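Local coordinates for hydroxymethyldihydropterin pyrophosphokinase-dihydropteroate synthase, putative (Plasmodium vivax, PDB 5Z79), which probably catalyses two consecutive steps of folate synthesis, pyrophosphorylation of 6-hydroxymethyl-7,8-dihydropterin and condensation of the resulting diphosphate with 4-aminobenzoate to give dihydropteroate, at residues S92-S97 against F170-L175; E53-Y58 against K316-L321. All blocks are in the same frame, centred on the assembly; numbering follows the deposited sequence.

Contact 1 (S92-S97 against F170-L175); sequences SRYEES and FVEDPL
Tyr94 and Phe170 face each other from two irregular pieces of backbone, their CA atoms 7.9 Å apart, with both side chains directed into the gap. The rings form an offset stack: the planes are nearly parallel, 9° apart, and the centroids are separated by 4.6 Å. What sits over the middle of the Phe170 ring is the tyrosine methylene, Tyr94 CB being 3.8 Å from the ring centroid in a CH-pi contact. The tyrosine ring itself is slid off toward the CD1 side, where Tyr94 CD2 meets Phe170 CD1 at 3.8 Å. With CG between its backbone N and carbonyl carbon (chi1 50°), the Phe170 ring is set toward 92-97, and rotation about CB-CG turns its face to the tyrosine. In the fold, Phe170 comes directly after strand 160-169 of the HPPK sheet, and the chain then turns into helix 174-188, whose N-cap is Asp173, bonded through OD1 to Ala176 N. Residues 92-97 belong to the long loop between strand 43-54 and helix 105-111, so the stack lays that loop on the strand-to-helix connection at the surface of the domain. Glu96 bends at chi2 and reaches the rim of the phenylalanine, with Glu96 OE2 in the ring plane 3.4 Å from Phe170 CD2 and the carboxylate turned 41° from the ring. That edge carries the positive end of the C-H dipoles, which probably suits the carboxylate; the stronger partner of Glu96 is Arg12, salt-bridged to OE1. Ser92 approaches Phe170 CZ obliquely, its OG 3.8 Å away. The same hydroxyl donates to the backbone, from Ser92 OG to Tyr94 O at 3.1 Å, coming from above the carbonyl plane and linking the side chain of Ser92 to the backbone two residues on.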
loop_
_atom_site.group_PDB
_atom_site.type_symbol
_atom_site.label_atom_id
_atom_site.label_comp_id
_atom_site.label_asym_id
_atom_site.label_seq_id
_atom_site.Cartn_x
_atom_site.Cartn_y
_atom_site.Cartn_z
ATOM N N SER A 92 11.777 -52.457 2.064
ATOM C CA SER A 92 12.725 -52.364 3.169
ATOM C C SER A 92 12.561 -53.591 4.003
ATOM O O SER A 92 11.468 -54.041 4.194
ATOM C CB SER A 92 12.400 -51.147 4.043
ATOM O OG SER A 92 13.306 -51.000 5.123
ATOM N N ARG A 93 13.649 -54.117 4.523
ATOM C CA ARG A 93 13.584 -55.203 5.477
ATOM C C ARG A 93 13.086 -54.749 6.797
ATOM O O ARG A 93 12.648 -55.545 7.607
ATOM C CB ARG A 93 14.943 -55.787 5.708
ATOM C CG ARG A 93 15.322 -56.768 4.641
ATOM C CD ARG A 93 16.729 -57.187 4.911
ATOM N NE ARG A 93 17.237 -57.971 3.813
ATOM C CZ ARG A 93 17.212 -59.286 3.754
ATOM N NH1 ARG A 93 16.691 -60.003 4.743
ATOM N NH2 ARG A 93 17.731 -59.877 2.695
ATOM N N TYR A 94 13.161 -53.465 7.032
ATOM C CA TYR A 94 12.670 -52.925 8.269
ATOM C C TYR A 94 11.337 -52.260 7.976
ATOM O O TYR A 94 10.986 -52.051 6.825
ATOM C CB TYR A 94 13.674 -51.933 8.828
ATOM C CG TYR A 94 15.022 -52.541 9.167
ATOM C CD1 TYR A 94 15.793 -53.203 8.208
ATOM C CD2 TYR A 94 15.541 -52.411 10.436
ATOM C CE1 TYR A 94 17.031 -53.725 8.520
ATOM C CE2 TYR A 94 16.779 -52.932 10.759
ATOM C CZ TYR A 94 17.517 -53.582 9.799
ATOM O OH TYR A 94 18.735 -54.091 10.163
ATOM N N GLU A 95 10.568 -52.002 9.023
ATOM C CA GLU A 95 9.348 -51.239 8.873
ATOM C C GLU A 95 9.014 -50.440 10.151
ATOM O O GLU A 95 8.999 -50.993 11.272
ATOM C CB GLU A 95 8.192 -52.154 8.431
ATOM C CG GLU A 95 7.086 -51.381 7.730
ATOM C CD GLU A 95 6.575 -52.031 6.434
ATOM O OE1 GLU A 95 5.836 -53.062 6.560
ATOM O OE2 GLU A 95 6.868 -51.489 5.304
ATOM N N GLU A 96 8.798 -49.131 9.959
ATOM C CA GLU A 96 8.329 -48.227 11.035
ATOM C C GLU A 96 6.793 -48.296 11.137
ATOM O O GLU A 96 6.087 -48.549 10.134
ATOM C CB GLU A 96 8.748 -46.738 10.814
ATOM C CG GLU A 96 10.235 -46.425 10.635
ATOM C CD GLU A 96 11.065 -46.798 11.862
ATOM O OE1 GLU A 96 10.481 -47.302 12.875
ATOM O OE2 GLU A 96 12.326 -46.638 11.848
ATOM N N SER A 97 6.290 -48.078 12.356
ATOM C CA SER A 97 4.848 -47.926 12.562
ATOM C C SER A 97 4.503 -46.554 12.091
ATOM O O SER A 97 5.256 -45.610 12.328
ATOM C CB SER A 97 4.425 -48.114 14.032
ATOM O OG SER A 97 4.446 -46.911 14.764
ATOM N N PHE A 170 17.400 -46.508 11.282
ATOM C CA PHE A 170 17.725 -47.842 11.701
ATOM C C PHE A 170 18.950 -48.355 10.971
ATOM O O PHE A 170 19.251 -49.553 11.021
ATOM C CB PHE A 170 16.539 -48.761 11.465
ATOM C CG PHE A 170 15.975 -48.670 10.105
ATOM C CD1 PHE A 170 16.689 -49.106 9.011
ATOM C CD2 PHE A 170 14.708 -48.142 9.907
ATOM C CE1 PHE A 170 16.145 -49.017 7.724
ATOM C CE2 PHE A 170 14.149 -48.045 8.630
ATOM C CZ PHE A 170 14.867 -48.489 7.531
ATOM N N VAL A 171 19.673 -47.462 10.298
ATOM C CA VAL A 171 20.953 -47.830 9.705
ATOM C C VAL A 171 22.003 -47.686 10.772
ATOM O O VAL A 171 21.997 -46.716 11.516
ATOM C CB VAL A 171 21.351 -46.947 8.525
ATOM C CG1 VAL A 171 22.671 -47.439 7.942
ATOM C CG2 VAL A 171 20.266 -46.950 7.470
ATOM N N GLU A 172 22.904 -48.656 10.849
ATOM C CA GLU A 172 23.779 -48.755 11.994
ATOM C C GLU A 172 25.065 -47.957 11.858
ATOM O O GLU A 172 25.748 -47.735 12.848
ATOM C CB GLU A 172 24.111 -50.212 12.248
ATOM C CG GLU A 172 22.882 -51.143 12.394
ATOM C CD GLU A 172 23.254 -52.588 12.756
ATOM O OE1 GLU A 172 24.388 -52.816 13.252
ATOM O OE2 GLU A 172 22.410 -53.489 12.529
ATOM N N ASP A 173 25.418 -47.527 10.652
ATOM C CA ASP A 173 26.582 -46.662 10.501
ATOM C C ASP A 173 26.523 -45.775 9.264
ATOM O O ASP A 173 25.833 -46.098 8.322
ATOM C CB ASP A 173 27.859 -47.500 10.492
ATOM C CG ASP A 173 27.935 -48.458 9.301
ATOM O OD1 ASP A 173 27.989 -47.997 8.130
ATOM O OD2 ASP A 173 27.963 -49.690 9.545
ATOM N N PRO A 174 27.286 -44.674 9.262
ATOM C CA PRO A 174 27.226 -43.735 8.187
ATOM C C PRO A 174 27.649 -44.266 6.860
ATOM O O PRO A 174 27.148 -43.795 5.854
ATOM C CB PRO A 174 28.169 -42.615 8.629
ATOM C CG PRO A 174 28.998 -43.184 9.671
ATOM C CD PRO A 174 28.090 -44.136 10.361
ATOM N N LEU A 175 28.572 -45.207 6.826
ATOM C CA LEU A 175 28.989 -45.737 5.538
ATOM C C LEU A 175 27.809 -46.460 4.883
ATOM O O LEU A 175 27.392 -46.137 3.776
ATOM C CB LEU A 175 30.218 -46.647 5.652
ATOM C CG LEU A 175 30.809 -47.093 4.302
ATOM C CD1 LEU A 175 30.976 -45.941 3.322
ATOM C CD2 LEU A 175 32.152 -47.749 4.499
#

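Contact 2 (E53-Y58 against K316-L321). With PE0 (pterine), chain K.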
loop_
_atom_site.group_PDB
_atom_site.type_symbol
_atom_site.label_atom_id
_atom_site.label_comp_id
_atom_site.label_asym_id
_atom_site.label_seq_id
_atom_site.Cartn_x
_atom_site.Cartn_y
_atom_site.Cartn_z
ATOM N N GLU A 53 15.867 -21.510 -2.870
ATOM C CA GLU A 53 16.512 -21.259 -4.135
ATOM C C GLU A 53 17.784 -20.545 -3.818
ATOM O O GLU A 53 17.724 -19.410 -3.356
ATOM C CB GLU A 53 15.659 -20.360 -4.997
ATOM C CG GLU A 53 16.278 -20.225 -6.355
ATOM C CD GLU A 53 15.566 -19.247 -7.236
ATOM O OE1 GLU A 53 15.981 -18.076 -7.163
ATOM O OE2 GLU A 53 14.642 -19.671 -7.998
ATOM N N THR A 54 18.927 -21.188 -4.044
ATOM C CA THR A 54 20.198 -20.573 -3.679
ATOM C C THR A 54 21.124 -20.393 -4.850
ATOM O O THR A 54 21.048 -21.132 -5.841
ATOM C CB THR A 54 20.974 -21.351 -2.586
ATOM O OG1 THR A 54 21.181 -22.718 -2.984
ATOM C CG2 THR A 54 20.237 -21.299 -1.272
ATOM N N VAL A 55 22.004 -19.397 -4.715
ATOM C CA VAL A 55 23.031 -19.143 -5.719
ATOM C C VAL A 55 24.219 -20.031 -5.501
ATOM O O VAL A 55 24.781 -20.036 -4.412
ATOM C CB VAL A 55 23.550 -17.720 -5.713
ATOM C CG1 VAL A 55 24.925 -17.653 -6.394
ATOM C CG2 VAL A 55 22.524 -16.858 -6.414
ATOM N N PRO A 56 24.630 -20.748 -6.553
ATOM C CA PRO A 56 25.691 -21.730 -6.410
ATOM C C PRO A 56 26.924 -21.214 -5.684
ATOM O O PRO A 56 27.354 -20.052 -5.864
ATOM C CB PRO A 56 26.020 -22.114 -7.856
ATOM C CG PRO A 56 24.744 -21.890 -8.620
ATOM C CD PRO A 56 23.989 -20.808 -7.885
ATOM N N GLU A 57 27.431 -22.108 -4.831
ATOM C CA GLU A 57 28.647 -21.904 -4.048
ATOM C C GLU A 57 29.661 -22.931 -4.512
ATOM O O GLU A 57 29.558 -24.118 -4.224
ATOM C CB GLU A 57 28.391 -22.044 -2.538
ATOM C CG GLU A 57 27.761 -20.800 -1.896
ATOM C CD GLU A 57 27.129 -21.082 -0.520
ATOM O OE1 GLU A 57 26.286 -22.046 -0.389
ATOM O OE2 GLU A 57 27.499 -20.308 0.427
ATOM N N TYR A 58 30.616 -22.439 -5.277
ATOM C CA TYR A 58 31.683 -23.240 -5.790
ATOM C C TYR A 58 32.961 -23.008 -4.978
ATOM O O TYR A 58 33.684 -23.971 -4.670
ATOM C CB TYR A 58 31.914 -22.829 -7.245
ATOM C CG TYR A 58 30.689 -22.944 -8.123
ATOM C CD1 TYR A 58 29.865 -24.091 -8.065
ATOM C CD2 TYR A 58 30.365 -21.931 -9.040
ATOM C CE1 TYR A 58 28.739 -24.210 -8.880
ATOM C CE2 TYR A 58 29.245 -22.033 -9.877
ATOM C CZ TYR A 58 28.425 -23.167 -9.800
ATOM O OH TYR A 58 27.293 -23.264 -10.622
ATOM N N LYS A 316 18.330 -11.484 -0.587
ATOM C CA LYS A 316 17.801 -10.997 -1.864
ATOM C C LYS A 316 17.906 -12.087 -2.930
ATOM O O LYS A 316 16.956 -12.319 -3.665
ATOM C CB LYS A 316 18.579 -9.722 -2.292
ATOM C CG LYS A 316 17.845 -8.806 -3.269
ATOM C CD LYS A 316 18.786 -8.130 -4.284
ATOM C CE LYS A 316 19.739 -7.069 -3.684
ATOM N NZ LYS A 316 19.002 -5.975 -2.980
ATOM N N ASN A 317 19.054 -12.770 -2.977
ATOM C CA ASN A 317 19.325 -13.858 -3.963
ATOM C C ASN A 317 19.349 -15.302 -3.492
ATOM O O ASN A 317 19.733 -16.186 -4.254
ATOM C CB ASN A 317 20.639 -13.598 -4.681
ATOM C CG ASN A 317 20.472 -12.596 -5.773
ATOM O OD1 ASN A 317 21.234 -11.655 -5.865
ATOM N ND2 ASN A 317 19.432 -12.762 -6.578
ATOM N N ASN A 318 18.940 -15.530 -2.255
ATOM C CA ASN A 318 18.619 -16.852 -1.796
ATOM C C ASN A 318 17.244 -16.762 -1.156
ATOM O O ASN A 318 17.084 -16.082 -0.129
ATOM C CB ASN A 318 19.673 -17.359 -0.793
ATOM C CG ASN A 318 21.089 -17.413 -1.373
ATOM O OD1 ASN A 318 21.314 -17.724 -2.536
ATOM N ND2 ASN A 318 22.046 -17.116 -0.541
ATOM N N LYS A 319 16.271 -17.449 -1.764
ATOM C CA LYS A 319 14.838 -17.323 -1.399
ATOM C C LYS A 319 14.095 -18.564 -0.823
ATOM O O LYS A 319 14.231 -19.693 -1.266
ATOM C CB LYS A 319 14.061 -16.864 -2.617
ATOM C CG LYS A 319 14.451 -15.504 -3.062
ATOM C CD LYS A 319 13.768 -15.177 -4.363
ATOM C CE LYS A 319 14.684 -14.375 -5.271
ATOM N NZ LYS A 319 13.923 -14.086 -6.499
ATOM N N ARG A 320 13.240 -18.314 0.135
ATOM C CA ARG A 320 12.422 -19.366 0.704
ATOM C C ARG A 320 11.247 -19.762 -0.220
ATOM O O ARG A 320 10.510 -18.899 -0.694
ATOM C CB ARG A 320 11.892 -18.840 2.015
ATOM C CG ARG A 320 10.959 -19.757 2.731
ATOM C CD ARG A 320 10.814 -19.269 4.152
ATOM N NE ARG A 320 11.971 -19.615 4.967
ATOM C CZ ARG A 320 12.071 -19.330 6.260
ATOM N NH1 ARG A 320 11.097 -18.669 6.887
ATOM N NH2 ARG A 320 13.142 -19.726 6.947
ATOM N N LEU A 321 11.057 -21.056 -0.471
ATOM C CA LEU A 321 9.977 -21.498 -1.336
ATOM C C LEU A 321 8.900 -22.235 -0.530
ATOM O O LEU A 321 9.127 -22.673 0.601
ATOM C CB LEU A 321 10.547 -22.363 -2.441
ATOM C CG LEU A 321 11.784 -21.713 -3.093
ATOM C CD1 LEU A 321 12.386 -22.640 -4.137
ATOM C CD2 LEU A 321 11.507 -20.354 -3.749
HETATM C C1 PE0 K . 25.483 -27.364 -4.319
HETATM C C4 PE0 K . 24.083 -27.094 -4.035
HETATM O O4 PE0 K . 23.202 -27.949 -4.176
HETATM N N2 PE0 K . 23.774 -25.863 -3.659
HETATM C C3 PE0 K . 24.682 -24.898 -3.525
HETATM N N6 PE0 K . 24.254 -23.698 -3.118
HETATM N N1 PE0 K . 25.981 -25.100 -3.755
HETATM C C2 PE0 K . 26.408 -26.280 -4.160
HETATM N N3 PE0 K . 27.677 -26.495 -4.415
HETATM C C6 PE0 K . 28.107 -27.685 -4.814
HETATM C C5 PE0 K . 27.227 -28.718 -4.982
HETATM N N4 PE0 K . 25.940 -28.531 -4.737
#
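Thr54 lies with its CG2 against the side-chain amide of Asn318 and turns its hydroxyl to the bound pterine of the HPPK site. Thr54 OG1 accepts from pterine N6 at 3.2 Å, Glu57 N gives a weak bond to pterine N1, and Asn162 OD1 makes a further hydrogen bond to the pterine. Glu57 is itself steadied by Ser274 and Tyr273 N. One step out, Val55 N donates to Asn318 OD1 at 2.8 Å, close to straight (162°), the donor tilted 22° from the plane of the side-chain amide. Asn318 CG lies anti to its own carbonyl carbon (chi1 -59°), which carries the amide across to the neighbouring chain. Next along, Glu53 and Lys319 form an antiparallel hydrogen-bonded pair, Glu53 N to Lys319 O and Lys319 N to Glu53 O both measuring 2.9 Å. Asn318 thus extends the pairing past the end of strand 43-54 by lending a side-chain oxygen. Val55 CG2 packs on Asn317 CB at 4.1 Å, and Leu321 CD1 lies beside Glu53 CB. The acidic and basic ends of the bridged pair have other principal partners, Glu53 with Tyr330 and Lys319 with Glu333. Because Asn318 holds the peptide between Thr54 and Val55, it acts as a second-shell residue, probably helping to place the donors and acceptors that recognise the pterin's amino edge.

After strand 13-21 and helix 27-42 the chain runs through strand 43-54, whose end and exit, residues 53-58, pair with residues 316-321; contact 2 closes a loop with 257 residues between its segments. Contact 1 lies nested inside it, joining 92-97 to 170-175 across a 72-residue loop that includes strand 160-169. That strand sits next to strand 43-54 in the sheet, on the side away from 319-323. Contact 1 lays a long surface loop on the connection between strand 160-169 and helix 174-188, whereas contact 2 adds strand 319-323 to the sheet beside the pterin pocket. Their centres are about 33 Å apart and they do not touch.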